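Local structure of Serine/threonine-protein kinase PknE (Mycobacterium tuberculosis, 2H34) at residues I218-L229 and F265-A274; I116-M124 and K161-A169. The protein transfers phosphate from ATP to serine and threonine residues of proteins, as a membrane-anchored mycobacterial kinase thought to aid survival of the bacterium in its host. One frame throughout, in Å; residues are numbered along the deposited sequence.

Interaction 1 of 2, residues I218-L229 and F265-A274; sequences IYALTCVLYECL and FDAVIARGMA
Thr222 fits over Gly272 where two helices pack nearly antiparallel in the C-lobe of the protein kinase domain, the catalytic part of PknE. These are alphaF (217-230) and alphaH (264-272). Their segment axes approach to 9.2 Å, at 148° between N-to-C directions. The main bump is the Thr222 methyl. Its CG2 lies 3.7 Å from Gly272 CA and also meets the backbone of Ile269. Gly272 has no side chain, and this leaves the hollow that the methyl fills. A chi1 of -44° puts Thr222 OG1 beside its backbone N, where it donates to Ile218 O at 2.8 Å, and leaves CG2 to face Gly272. The hydroxyl is thus satisfied within the buried interface.

Farther along helix 217-230, the contact is apolar. Leu225 CD2 meets Val268 CG1 at 4.3 Å. Ile269 enters between Thr222, Tyr226 and Leu229, and Leu229 CD1 also reaches Phe265. Helix 284-293 backs the contact, with Leu287 on Thr222 and Ala290 on Val268.

At the other end, Met273, a selenomethionine, has just left the helix. Its SE lies near Cys223 SG, and the bend at chi3 (-68°) sets CE 3.8 Å from Tyr219 OH and also close to that sulfur. Tyr219 slants across the Met273 side chain and also meets His246. Met273 CB sits over one face of the Tyr219 ring in a CH-pi contact, 3.9 Å from the centroid and nearest to CE1.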
ATOM      1  N   ILE A 218       6.440  -2.376  -7.321  1.00 78.50           N
ATOM      2  CA  ILE A 218       6.089  -3.536  -8.146  1.00 77.60           C
ATOM      3  C   ILE A 218       6.535  -4.833  -7.475  1.00 77.19           C
ATOM      4  O   ILE A 218       5.801  -5.818  -7.472  1.00 76.93           O
ATOM      5  CB  ILE A 218       6.684  -3.412  -9.584  1.00 77.60           C
ATOM      6  CG1 ILE A 218       5.935  -2.330 -10.363  1.00 76.93           C
ATOM      7  CG2 ILE A 218       6.601  -4.742 -10.343  1.00 76.46           C
ATOM      8  CD1 ILE A 218       6.796  -1.506 -11.240  1.00 76.98           C
ATOM      9  N   TYR A 219       7.729  -4.809  -6.894  1.00 76.99           N
ATOM     10  CA  TYR A 219       8.275  -5.954  -6.164  1.00 77.28           C
ATOM     11  C   TYR A 219       7.374  -6.241  -4.968  1.00 77.41           C
ATOM     12  O   TYR A 219       6.879  -7.365  -4.804  1.00 77.80           O
ATOM     13  CB  TYR A 219       9.705  -5.658  -5.683  1.00 77.26           C
ATOM     14  CG  TYR A 219      10.446  -6.824  -5.025  1.00 77.63           C
ATOM     15  CD1 TYR A 219      11.384  -7.559  -5.745  1.00 78.88           C
ATOM     16  CD2 TYR A 219      10.250  -7.160  -3.684  1.00 76.99           C
ATOM     17  CE1 TYR A 219      12.087  -8.610  -5.170  1.00 77.69           C
ATOM     18  CE2 TYR A 219      10.949  -8.222  -3.098  1.00 76.81           C
ATOM     19  CZ  TYR A 219      11.863  -8.940  -3.858  1.00 77.60           C
ATOM     20  OH  TYR A 219      12.576  -9.996  -3.339  1.00 78.60           O
ATOM     21  N   ALA A 220       7.167  -5.215  -4.141  1.00 76.83           N
ATOM     22  CA  ALA A 220       6.335  -5.326  -2.957  1.00 75.90           C
ATOM     23  C   ALA A 220       4.967  -5.955  -3.284  1.00 75.57           C
ATOM     24  O   ALA A 220       4.571  -6.960  -2.679  1.00 75.19           O
ATOM     25  CB  ALA A 220       6.174  -3.967  -2.324  1.00 75.96           C
ATOM     26  N   LEU A 221       4.274  -5.397  -4.275  1.00 75.04           N
ATOM     27  CA  LEU A 221       2.937  -5.880  -4.648  1.00 74.88           C
ATOM     28  C   LEU A 221       2.917  -7.373  -4.967  1.00 74.78           C
ATOM     29  O   LEU A 221       1.928  -8.062  -4.703  1.00 74.92           O
ATOM     30  CB  LEU A 221       2.381  -5.088  -5.829  1.00 74.52           C
ATOM     31  CG  LEU A 221       0.879  -5.155  -6.093  1.00 73.86           C
ATOM     32  CD1 LEU A 221       0.113  -4.516  -4.963  1.00 72.81           C
ATOM     33  CD2 LEU A 221       0.535  -4.467  -7.406  1.00 73.26           C
ATOM     34  N   THR A 222       4.017  -7.864  -5.527  1.00 74.43           N
ATOM     35  CA  THR A 222       4.105  -9.260  -5.917  1.00 74.10           C
ATOM     36  C   THR A 222       4.247 -10.158  -4.679  1.00 74.63           C
ATOM     37  O   THR A 222       3.616 -11.218  -4.608  1.00 74.86           O
ATOM     38  CB  THR A 222       5.233  -9.489  -6.944  1.00 73.72           C
ATOM     39  OG1 THR A 222       5.181  -8.459  -7.930  1.00 71.88           O
ATOM     40  CG2 THR A 222       5.072 -10.821  -7.629  1.00 73.31           C
ATOM     41  N   CYS A 223       5.050  -9.729  -3.704  1.00 74.73           N
ATOM     42  CA  CYS A 223       5.033 -10.356  -2.382  1.00 75.04           C
ATOM     43  C   CYS A 223       3.602 -10.343  -1.800  1.00 75.05           C
ATOM     44  O   CYS A 223       3.097 -11.367  -1.327  1.00 75.15           O
ATOM     45  CB  CYS A 223       5.989  -9.645  -1.430  1.00 75.04           C
ATOM     46  SG  CYS A 223       7.723  -9.604  -1.960  1.00 76.92           S
ATOM     47  N   VAL A 224       2.935  -9.196  -1.870  1.00 74.52           N
ATOM     48  CA  VAL A 224       1.590  -9.103  -1.337  1.00 74.28           C
ATOM     49  C   VAL A 224       0.652 -10.085  -2.052  1.00 74.60           C
ATOM     50  O   VAL A 224      -0.121 -10.806  -1.399  1.00 74.81           O
ATOM     51  CB  VAL A 224       1.041  -7.667  -1.392  1.00 74.10           C
ATOM     52  CG1 VAL A 224      -0.423  -7.656  -1.008  1.00 74.39           C
ATOM     53  CG2 VAL A 224       1.816  -6.771  -0.458  1.00 73.08           C
ATOM     54  N   LEU A 225       0.737 -10.128  -3.382  1.00 74.41           N
ATOM     55  CA  LEU A 225      -0.052 -11.069  -4.164  1.00 74.16           C
ATOM     56  C   LEU A 225       0.228 -12.491  -3.684  1.00 74.56           C
ATOM     57  O   LEU A 225      -0.702 -13.247  -3.377  1.00 74.32           O
ATOM     58  CB  LEU A 225       0.272 -10.932  -5.651  1.00 74.12           C
ATOM     59  CG  LEU A 225      -0.313 -11.981  -6.617  1.00 73.59           C
ATOM     60  CD1 LEU A 225      -1.836 -12.022  -6.584  1.00 71.82           C
ATOM     61  CD2 LEU A 225       0.187 -11.738  -8.032  1.00 72.20           C
ATOM     62  N   TYR A 226       1.516 -12.837  -3.603  1.00 74.86           N
ATOM     63  CA  TYR A 226       1.936 -14.130  -3.093  1.00 75.30           C
ATOM     64  C   TYR A 226       1.209 -14.484  -1.812  1.00 75.52           C
ATOM     65  O   TYR A 226       0.584 -15.546  -1.713  1.00 75.48           O
ATOM     66  CB  TYR A 226       3.433 -14.147  -2.827  1.00 75.57           C
ATOM     67  CG  TYR A 226       3.947 -15.517  -2.398  1.00 76.77           C
ATOM     68  CD1 TYR A 226       4.232 -16.507  -3.345  1.00 76.65           C
ATOM     69  CD2 TYR A 226       4.136 -15.824  -1.046  1.00 77.32           C
ATOM     70  CE1 TYR A 226       4.694 -17.757  -2.949  1.00 77.65           C
ATOM     71  CE2 TYR A 226       4.599 -17.068  -0.646  1.00 76.84           C
ATOM     72  CZ  TYR A 226       4.879 -18.023  -1.600  1.00 77.26           C
ATOM     73  OH  TYR A 226       5.327 -19.251  -1.202  1.00 78.01           O
ATOM     74  N   GLU A 227       1.287 -13.577  -0.840  1.00 75.77           N
ATOM     75  CA  GLU A 227       0.691 -13.806   0.470  1.00 76.13           C
ATOM     76  C   GLU A 227      -0.810 -14.048   0.409  1.00 75.83           C
ATOM     77  O   GLU A 227      -1.321 -14.910   1.133  1.00 75.83           O
ATOM     78  CB  GLU A 227       0.998 -12.662   1.429  1.00 76.36           C
ATOM     79  CG  GLU A 227       0.643 -13.018   2.860  1.00 77.53           C
ATOM     80  CD  GLU A 227       1.166 -12.030   3.877  1.00 78.71           C
ATOM     81  OE1 GLU A 227       2.031 -11.190   3.520  1.00 78.21           O
ATOM     82  OE2 GLU A 227       0.710 -12.111   5.041  1.00 78.52           O
ATOM     83  N   CYS A 228      -1.498 -13.298  -0.451  1.00 75.25           N
ATOM     84  CA  CYS A 228      -2.938 -13.454  -0.640  1.00 75.19           C
ATOM     85  C   CYS A 228      -3.277 -14.850  -1.119  1.00 75.09           C
ATOM     86  O   CYS A 228      -4.335 -15.398  -0.796  1.00 74.72           O
ATOM     87  CB  CYS A 228      -3.455 -12.463  -1.681  1.00 75.40           C
ATOM     88  SG  CYS A 228      -3.324 -10.729  -1.222  1.00 75.93           S
ATOM     89  N   LEU A 229      -2.369 -15.407  -1.914  1.00 75.22           N
ATOM     90  CA  LEU A 229      -2.581 -16.702  -2.532  1.00 75.21           C
ATOM     91  C   LEU A 229      -2.295 -17.814  -1.544  1.00 75.20           C
ATOM     92  O   LEU A 229      -3.147 -18.667  -1.286  1.00 75.09           O
ATOM     93  CB  LEU A 229      -1.703 -16.847  -3.783  1.00 74.99           C
ATOM     94  CG  LEU A 229      -2.093 -15.965  -4.975  1.00 75.13           C
ATOM     95  CD1 LEU A 229      -0.965 -15.845  -5.990  1.00 74.81           C
ATOM     96  CD2 LEU A 229      -3.370 -16.476  -5.640  1.00 75.23           C
ATOM     97  N   PHE A 265       0.897 -18.861 -12.385  1.00 75.83           N
ATOM     98  CA  PHE A 265       1.249 -17.887 -11.343  1.00 75.19           C
ATOM     99  C   PHE A 265       2.718 -17.881 -10.917  1.00 74.74           C
ATOM    100  O   PHE A 265       3.278 -16.815 -10.677  1.00 74.79           O
ATOM    101  CB  PHE A 265       0.330 -18.024 -10.129  1.00 74.96           C
ATOM    102  CG  PHE A 265      -1.028 -17.418 -10.333  1.00 75.12           C
ATOM    103  CD1 PHE A 265      -2.140 -18.221 -10.543  1.00 74.75           C
ATOM    104  CD2 PHE A 265      -1.199 -16.036 -10.325  1.00 75.24           C
ATOM    105  CE1 PHE A 265      -3.398 -17.658 -10.727  1.00 73.54           C
ATOM    106  CE2 PHE A 265      -2.461 -15.472 -10.516  1.00 74.14           C
ATOM    107  CZ  PHE A 265      -3.555 -16.289 -10.718  1.00 73.55           C
ATOM    108  N   ASP A 266       3.346 -19.052 -10.829  1.00 74.24           N
ATOM    109  CA  ASP A 266       4.776 -19.108 -10.482  1.00 73.98           C
ATOM    110  C   ASP A 266       5.594 -18.207 -11.407  1.00 73.57           C
ATOM    111  O   ASP A 266       6.531 -17.534 -10.976  1.00 73.24           O
ATOM    112  CB  ASP A 266       5.331 -20.534 -10.541  1.00 73.81           C
ATOM    113  CG  ASP A 266       4.421 -21.547  -9.897  1.00 74.00           C
ATOM    114  OD1 ASP A 266       3.817 -21.254  -8.845  1.00 74.82           O
ATOM    115  OD2 ASP A 266       4.308 -22.654 -10.454  1.00 74.35           O
ATOM    116  N   ALA A 267       5.222 -18.202 -12.683  1.00 73.25           N
ATOM    117  CA  ALA A 267       5.866 -17.347 -13.662  1.00 72.88           C
ATOM    118  C   ALA A 267       5.651 -15.887 -13.282  1.00 72.58           C
ATOM    119  O   ALA A 267       6.614 -15.127 -13.151  1.00 72.65           O
ATOM    120  CB  ALA A 267       5.338 -17.645 -15.066  1.00 72.92           C
ATOM    121  N   VAL A 268       4.393 -15.508 -13.062  1.00 72.02           N
ATOM    122  CA  VAL A 268       4.098 -14.148 -12.620  1.00 71.68           C
ATOM    123  C   VAL A 268       4.930 -13.722 -11.399  1.00 71.43           C
ATOM    124  O   VAL A 268       5.596 -12.688 -11.429  1.00 71.01           O
ATOM    125  CB  VAL A 268       2.602 -13.929 -12.365  1.00 71.51           C
ATOM    126  CG1 VAL A 268       2.378 -12.587 -11.678  1.00 71.08           C
ATOM    127  CG2 VAL A 268       1.850 -13.970 -13.668  1.00 71.42           C
ATOM    128  N   ILE A 269       4.914 -14.533 -10.347  1.00 71.48           N
ATOM    129  CA  ILE A 269       5.676 -14.208  -9.146  1.00 71.83           C
ATOM    130  C   ILE A 269       7.163 -14.160  -9.430  1.00 71.87           C
ATOM    131  O   ILE A 269       7.849 -13.256  -8.960  1.00 71.98           O
ATOM    132  CB  ILE A 269       5.340 -15.136  -7.952  1.00 71.94           C
ATOM    133  CG1 ILE A 269       3.994 -14.725  -7.357  1.00 72.44           C
ATOM    134  CG2 ILE A 269       6.367 -15.013  -6.842  1.00 70.95           C
ATOM    135  CD1 ILE A 269       2.847 -15.518  -7.865  1.00 73.36           C
ATOM    136  N   ALA A 270       7.645 -15.103 -10.236  1.00 72.17           N
ATOM    137  CA  ALA A 270       9.061 -15.160 -10.598  1.00 72.44           C
ATOM    138  C   ALA A 270       9.475 -13.865 -11.267  1.00 72.51           C
ATOM    139  O   ALA A 270      10.507 -13.294 -10.940  1.00 72.54           O
ATOM    140  CB  ALA A 270       9.334 -16.336 -11.515  1.00 72.39           C
ATOM    141  N   ARG A 271       8.656 -13.402 -12.200  1.00 72.70           N
ATOM    142  CA  ARG A 271       8.939 -12.168 -12.903  1.00 73.18           C
ATOM    143  C   ARG A 271       8.783 -10.970 -11.977  1.00 73.75           C
ATOM    144  O   ARG A 271       9.590 -10.046 -12.007  1.00 73.57           O
ATOM    145  CB  ARG A 271       8.034 -12.026 -14.126  1.00 73.01           C
ATOM    146  CG  ARG A 271       8.340 -10.807 -14.959  1.00 72.95           C
ATOM    147  CD  ARG A 271       8.196 -11.071 -16.453  1.00 74.34           C
ATOM    148  NE  ARG A 271       8.826  -9.983 -17.190  1.00 74.16           N
ATOM    149  CZ  ARG A 271      10.072 -10.011 -17.647  1.00 74.09           C
ATOM    150  NH1 ARG A 271      10.822 -11.092 -17.490  1.00 74.04           N
ATOM    151  NH2 ARG A 271      10.567  -8.949 -18.267  1.00 74.72           N
ATOM    152  N   GLY A 272       7.740 -11.004 -11.151  1.00 74.59           N
ATOM    153  CA  GLY A 272       7.358  -9.862 -10.330  1.00 75.44           C
ATOM    154  C   GLY A 272       8.328  -9.590  -9.201  1.00 76.24           C
ATOM    155  O   GLY A 272       8.478  -8.444  -8.756  1.00 76.22           O
HETATM  156  N   MSE A 273       8.978 -10.644  -8.723  1.00 76.84           N
HETATM  157  CA  MSE A 273      10.039 -10.471  -7.749  1.00 77.66           C
HETATM  158  C   MSE A 273      11.345 -11.093  -8.216  1.00 77.39           C
HETATM  159  O   MSE A 273      12.133 -11.595  -7.413  1.00 77.55           O
HETATM  160  CB  MSE A 273       9.617 -10.948  -6.355  1.00 78.26           C
HETATM  161  CG  MSE A 273       9.045 -12.346  -6.265  1.00 81.58           C
HETATM  162 SE   MSE A 273       8.227 -12.632  -4.493  1.00 89.61          SE
HETATM  163  CE  MSE A 273       9.863 -12.600  -3.404  1.00 88.56           C
ATOM    164  N   ALA A 274      11.567 -11.034  -9.527  1.00 77.20           N
ATOM    165  CA  ALA A 274      12.846 -11.385 -10.122  1.00 76.90           C
ATOM    166  C   ALA A 274      13.926 -10.570  -9.433  1.00 76.64           C
ATOM    167  O   ALA A 274      13.646  -9.496  -8.887  1.00 76.79           O
ATOM    168  CB  ALA A 274      12.829 -11.100 -11.615  1.00 77.03           C
TER

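Interaction 2 of 2, residues I116-M124 and K161-A169; sequences INGVDLAAM and KPENILVSA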
ATOM      1  N   ILE A 116     -13.000   6.232   4.804  1.00 72.15           N
ATOM      2  CA  ILE A 116     -13.353   4.952   4.236  1.00 71.62           C
ATOM      3  C   ILE A 116     -13.528   3.882   5.287  1.00 71.29           C
ATOM      4  O   ILE A 116     -12.800   3.850   6.268  1.00 71.08           O
ATOM      5  CB  ILE A 116     -12.330   4.512   3.195  1.00 71.73           C
ATOM      6  CG1 ILE A 116     -12.351   5.475   2.003  1.00 72.17           C
ATOM      7  CG2 ILE A 116     -12.610   3.090   2.735  1.00 71.33           C
ATOM      8  CD1 ILE A 116     -13.746   5.708   1.410  1.00 72.61           C
ATOM      9  N   ASN A 117     -14.516   3.019   5.056  1.00 71.09           N
ATOM     10  CA  ASN A 117     -14.784   1.848   5.869  1.00 71.10           C
ATOM     11  C   ASN A 117     -14.131   0.616   5.276  1.00 70.90           C
ATOM     12  O   ASN A 117     -13.818   0.576   4.092  1.00 71.41           O
ATOM     13  CB  ASN A 117     -16.281   1.604   5.911  1.00 71.44           C
ATOM     14  CG  ASN A 117     -16.980   2.406   6.990  1.00 73.31           C
ATOM     15  OD1 ASN A 117     -16.813   3.627   7.107  1.00 73.23           O
ATOM     16  ND2 ASN A 117     -17.790   1.711   7.788  1.00 76.04           N
ATOM     17  N   GLY A 118     -13.954  -0.414   6.090  1.00 70.55           N
ATOM     18  CA  GLY A 118     -13.409  -1.670   5.599  1.00 69.77           C
ATOM     19  C   GLY A 118     -12.326  -2.216   6.500  1.00 69.45           C
ATOM     20  O   GLY A 118     -12.100  -1.693   7.589  1.00 69.51           O
ATOM     21  N   VAL A 119     -11.663  -3.271   6.043  1.00 69.07           N
ATOM     22  CA  VAL A 119     -10.637  -3.946   6.831  1.00 68.63           C
ATOM     23  C   VAL A 119      -9.324  -4.011   6.052  1.00 68.74           C
ATOM     24  O   VAL A 119      -9.343  -3.995   4.819  1.00 69.10           O
ATOM     25  CB  VAL A 119     -11.083  -5.375   7.262  1.00 68.38           C
ATOM     26  CG1 VAL A 119     -12.154  -5.296   8.318  1.00 68.59           C
ATOM     27  CG2 VAL A 119     -11.581  -6.186   6.080  1.00 67.73           C
ATOM     28  N   ASP A 120      -8.203  -4.056   6.779  1.00 68.69           N
ATOM     29  CA  ASP A 120      -6.877  -4.345   6.226  1.00 68.57           C
ATOM     30  C   ASP A 120      -6.892  -5.658   5.511  1.00 68.64           C
ATOM     31  O   ASP A 120      -7.552  -6.604   5.940  1.00 68.43           O
ATOM     32  CB  ASP A 120      -5.832  -4.554   7.326  1.00 68.70           C
ATOM     33  CG  ASP A 120      -5.659  -3.370   8.217  1.00 69.11           C
ATOM     34  OD1 ASP A 120      -6.491  -2.441   8.182  1.00 71.43           O
ATOM     35  OD2 ASP A 120      -4.673  -3.380   8.971  1.00 69.07           O
ATOM     36  N   LEU A 121      -6.098  -5.737   4.455  1.00 69.05           N
ATOM     37  CA  LEU A 121      -5.766  -7.013   3.876  1.00 69.29           C
ATOM     38  C   LEU A 121      -5.077  -7.871   4.963  1.00 69.88           C
ATOM     39  O   LEU A 121      -5.388  -9.057   5.129  1.00 69.80           O
ATOM     40  CB  LEU A 121      -4.891  -6.799   2.648  1.00 68.95           C
ATOM     41  CG  LEU A 121      -4.542  -8.001   1.770  1.00 69.06           C
ATOM     42  CD1 LEU A 121      -5.771  -8.777   1.349  1.00 67.29           C
ATOM     43  CD2 LEU A 121      -3.768  -7.537   0.547  1.00 68.98           C
ATOM     44  N   ALA A 122      -4.181  -7.246   5.728  1.00 70.50           N
ATOM     45  CA  ALA A 122      -3.602  -7.858   6.924  1.00 71.10           C
ATOM     46  C   ALA A 122      -4.672  -8.435   7.860  1.00 71.78           C
ATOM     47  O   ALA A 122      -4.539  -9.565   8.314  1.00 72.41           O
ATOM     48  CB  ALA A 122      -2.742  -6.858   7.654  1.00 70.61           C
ATOM     49  N   ALA A 123      -5.732  -7.676   8.128  1.00 72.25           N
ATOM     50  CA  ALA A 123      -6.833  -8.164   8.964  1.00 73.10           C
ATOM     51  C   ALA A 123      -7.615  -9.299   8.310  1.00 73.66           C
ATOM     52  O   ALA A 123      -7.886 -10.301   8.961  1.00 73.87           O
ATOM     53  CB  ALA A 123      -7.781  -7.018   9.368  1.00 72.92           C
HETATM   54  N   MSE A 124      -7.983  -9.137   7.037  1.00 74.46           N
HETATM   55  CA  MSE A 124      -8.595 -10.222   6.261  1.00 75.50           C
HETATM   56  C   MSE A 124      -7.811 -11.526   6.383  1.00 75.34           C
HETATM   57  O   MSE A 124      -8.347 -12.535   6.821  1.00 75.43           O
HETATM   58  CB  MSE A 124      -8.669  -9.882   4.775  1.00 75.90           C
HETATM   59  CG  MSE A 124      -9.520  -8.718   4.413  1.00 79.96           C
HETATM   60 SE   MSE A 124     -10.402  -8.888   2.645  1.00 90.67          SE
HETATM   61  CE  MSE A 124      -8.904  -9.161   1.477  1.00 86.03           C
ATOM     62  N   LYS A 161       2.408  -2.498   1.961  1.00 79.28           N
ATOM     63  CA  LYS A 161       2.146  -3.480   2.999  1.00 78.13           C
ATOM     64  C   LYS A 161       0.659  -3.775   2.899  1.00 77.08           C
ATOM     65  O   LYS A 161      -0.113  -2.878   2.563  1.00 76.79           O
ATOM     66  CB  LYS A 161       2.443  -2.885   4.377  1.00 78.62           C
ATOM     67  CG  LYS A 161       3.899  -2.549   4.651  1.00 80.03           C
ATOM     68  CD  LYS A 161       4.062  -1.243   5.470  1.00 81.78           C
ATOM     69  CE  LYS A 161       4.153  -1.474   6.979  1.00 82.15           C
ATOM     70  NZ  LYS A 161       2.841  -1.347   7.664  1.00 82.09           N
ATOM     71  N   PRO A 162       0.241  -5.021   3.194  1.00 76.04           N
ATOM     72  CA  PRO A 162      -1.190  -5.350   3.294  1.00 75.49           C
ATOM     73  C   PRO A 162      -1.924  -4.436   4.271  1.00 75.31           C
ATOM     74  O   PRO A 162      -3.110  -4.147   4.100  1.00 75.40           O
ATOM     75  CB  PRO A 162      -1.176  -6.776   3.826  1.00 75.26           C
ATOM     76  CG  PRO A 162       0.117  -7.330   3.338  1.00 75.02           C
ATOM     77  CD  PRO A 162       1.088  -6.203   3.418  1.00 75.44           C
ATOM     78  N   GLU A 163      -1.195  -3.978   5.281  1.00 75.07           N
ATOM     79  CA  GLU A 163      -1.689  -3.044   6.272  1.00 74.75           C
ATOM     80  C   GLU A 163      -1.919  -1.654   5.646  1.00 74.06           C
ATOM     81  O   GLU A 163      -2.420  -0.752   6.305  1.00 74.30           O
ATOM     82  CB  GLU A 163      -0.698  -2.976   7.438  1.00 75.06           C
ATOM     83  CG  GLU A 163      -0.252  -4.375   8.009  1.00 78.09           C
ATOM     84  CD  GLU A 163       0.938  -5.066   7.249  1.00 81.23           C
ATOM     85  OE1 GLU A 163       2.002  -4.419   7.063  1.00 82.66           O
ATOM     86  OE2 GLU A 163       0.831  -6.269   6.872  1.00 79.62           O
ATOM     87  N   ASN A 164      -1.567  -1.493   4.371  1.00 72.89           N
ATOM     88  CA  ASN A 164      -1.807  -0.243   3.643  1.00 71.96           C
ATOM     89  C   ASN A 164      -2.910  -0.424   2.623  1.00 71.13           C
ATOM     90  O   ASN A 164      -3.119   0.430   1.746  1.00 70.98           O
ATOM     91  CB  ASN A 164      -0.553   0.191   2.878  1.00 72.30           C
ATOM     92  CG  ASN A 164       0.603   0.536   3.782  1.00 73.51           C
ATOM     93  OD1 ASN A 164       1.743   0.117   3.530  1.00 74.83           O
ATOM     94  ND2 ASN A 164       0.331   1.308   4.839  1.00 74.01           N
ATOM     95  N   ILE A 165      -3.581  -1.568   2.717  1.00 69.89           N
ATOM     96  CA  ILE A 165      -4.608  -1.957   1.767  1.00 68.42           C
ATOM     97  C   ILE A 165      -5.922  -2.121   2.533  1.00 68.26           C
ATOM     98  O   ILE A 165      -6.023  -2.924   3.464  1.00 68.21           O
ATOM     99  CB  ILE A 165      -4.214  -3.254   1.025  1.00 67.92           C
ATOM    100  CG1 ILE A 165      -2.948  -3.025   0.210  1.00 67.49           C
ATOM    101  CG2 ILE A 165      -5.328  -3.717   0.111  1.00 68.04           C
ATOM    102  CD1 ILE A 165      -2.317  -4.292  -0.347  1.00 67.72           C
ATOM    103  N   LEU A 166      -6.917  -1.339   2.132  1.00 68.00           N
ATOM    104  CA  LEU A 166      -8.183  -1.254   2.829  1.00 67.87           C
ATOM    105  C   LEU A 166      -9.288  -1.747   1.923  1.00 68.10           C
ATOM    106  O   LEU A 166      -9.532  -1.164   0.868  1.00 68.51           O
ATOM    107  CB  LEU A 166      -8.450   0.196   3.233  1.00 67.80           C
ATOM    108  CG  LEU A 166      -9.640   0.501   4.158  1.00 67.57           C
ATOM    109  CD1 LEU A 166      -9.457  -0.127   5.541  1.00 64.57           C
ATOM    110  CD2 LEU A 166      -9.854   2.010   4.264  1.00 66.24           C
ATOM    111  N   VAL A 167      -9.959  -2.813   2.336  1.00 68.15           N
ATOM    112  CA  VAL A 167     -10.957  -3.447   1.487  1.00 68.22           C
ATOM    113  C   VAL A 167     -12.362  -3.050   1.951  1.00 68.70           C
ATOM    114  O   VAL A 167     -12.743  -3.295   3.091  1.00 68.78           O
ATOM    115  CB  VAL A 167     -10.742  -4.972   1.446  1.00 67.72           C
ATOM    116  CG1 VAL A 167     -11.760  -5.653   0.588  1.00 67.19           C
ATOM    117  CG2 VAL A 167      -9.384  -5.257   0.895  1.00 68.30           C
ATOM    118  N   SER A 168     -13.112  -2.411   1.062  1.00 68.96           N
ATOM    119  CA  SER A 168     -14.427  -1.898   1.397  1.00 69.87           C
ATOM    120  C   SER A 168     -15.525  -2.844   0.946  1.00 70.25           C
ATOM    121  O   SER A 168     -15.271  -4.010   0.664  1.00 71.00           O
ATOM    122  CB  SER A 168     -14.637  -0.525   0.768  1.00 69.75           C
ATOM    123  OG  SER A 168     -13.652   0.375   1.222  1.00 70.84           O
ATOM    124  N   ALA A 169     -16.741  -2.312   0.884  1.00 70.55           N
ATOM    125  CA  ALA A 169     -17.944  -3.023   0.456  1.00 70.69           C
ATOM    126  C   ALA A 169     -17.737  -4.251  -0.445  1.00 70.69           C
ATOM    127  O   ALA A 169     -17.669  -5.370   0.071  1.00 70.95           O
ATOM    128  CB  ALA A 169     -18.928  -2.044  -0.170  1.00 70.55           C
TER
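Pro162 packs its CB against Leu121 CB at 3.9 Å. This is the end of the kinase catalytic loop meeting the start of helix 121-128. Pro162 O also accepts a weak hydrogen bond from Leu121 N. Glu163 CG lies 3.5 Å from Ala122 CB. The bend at chi2 (85°) then turns the carboxylate, so that OE2 stays near Ala122 CB and OE1 reaches back to form a salt bridge with Lys161 NZ.

Ile165 begins the strand. Its O takes the main bond from Leu121 N at 3.0 Å, and its side chain runs beside that of Leu121, pointing the same way. Leu166 faces Asp120 in a non-hydrogen-bonded antiparallel pair, while its methyls reach Ile116 and Gly118. Val167 and Val119 form the hydrogen-bonded pair: Val167 N to Val119 O is 2.8 Å and nearly straight (174°), and Val119 N returns a bond to Val167 O. Met124, a selenomethionine, crosses the Val167 side chain at about a right angle. Ser168 OG then donates to Asn117 O at 2.9 Å.

Strand 165-167 is the middle of a three-stranded antiparallel sheet, between 119-120 and 173-175. Helix 133-152 packs on Ile165 and Met124, and helix 217-230 also packs here.

From the N terminus, the chain first builds the five-stranded N-lobe sheet. Segment 116-124 then leads into the C-lobe, and interaction 2 closes a loop of 36 residues, mostly helix, when 161-169 returns to it. Interaction 1 opens later, at 218-229, and closes a second loop of 35 residues that holds helix 239-248. The loops follow in series; they neither nest nor cross. Their centres are 19 Å apart, yet they touch through helix 217-230. Val224 touches Leu121, Pro162 and Ile165, and Cys228 adds a contact to Leu121; neither of the two touches 265-274. The helix thus joins the small sheet and catalytic loop to the C-terminal helices.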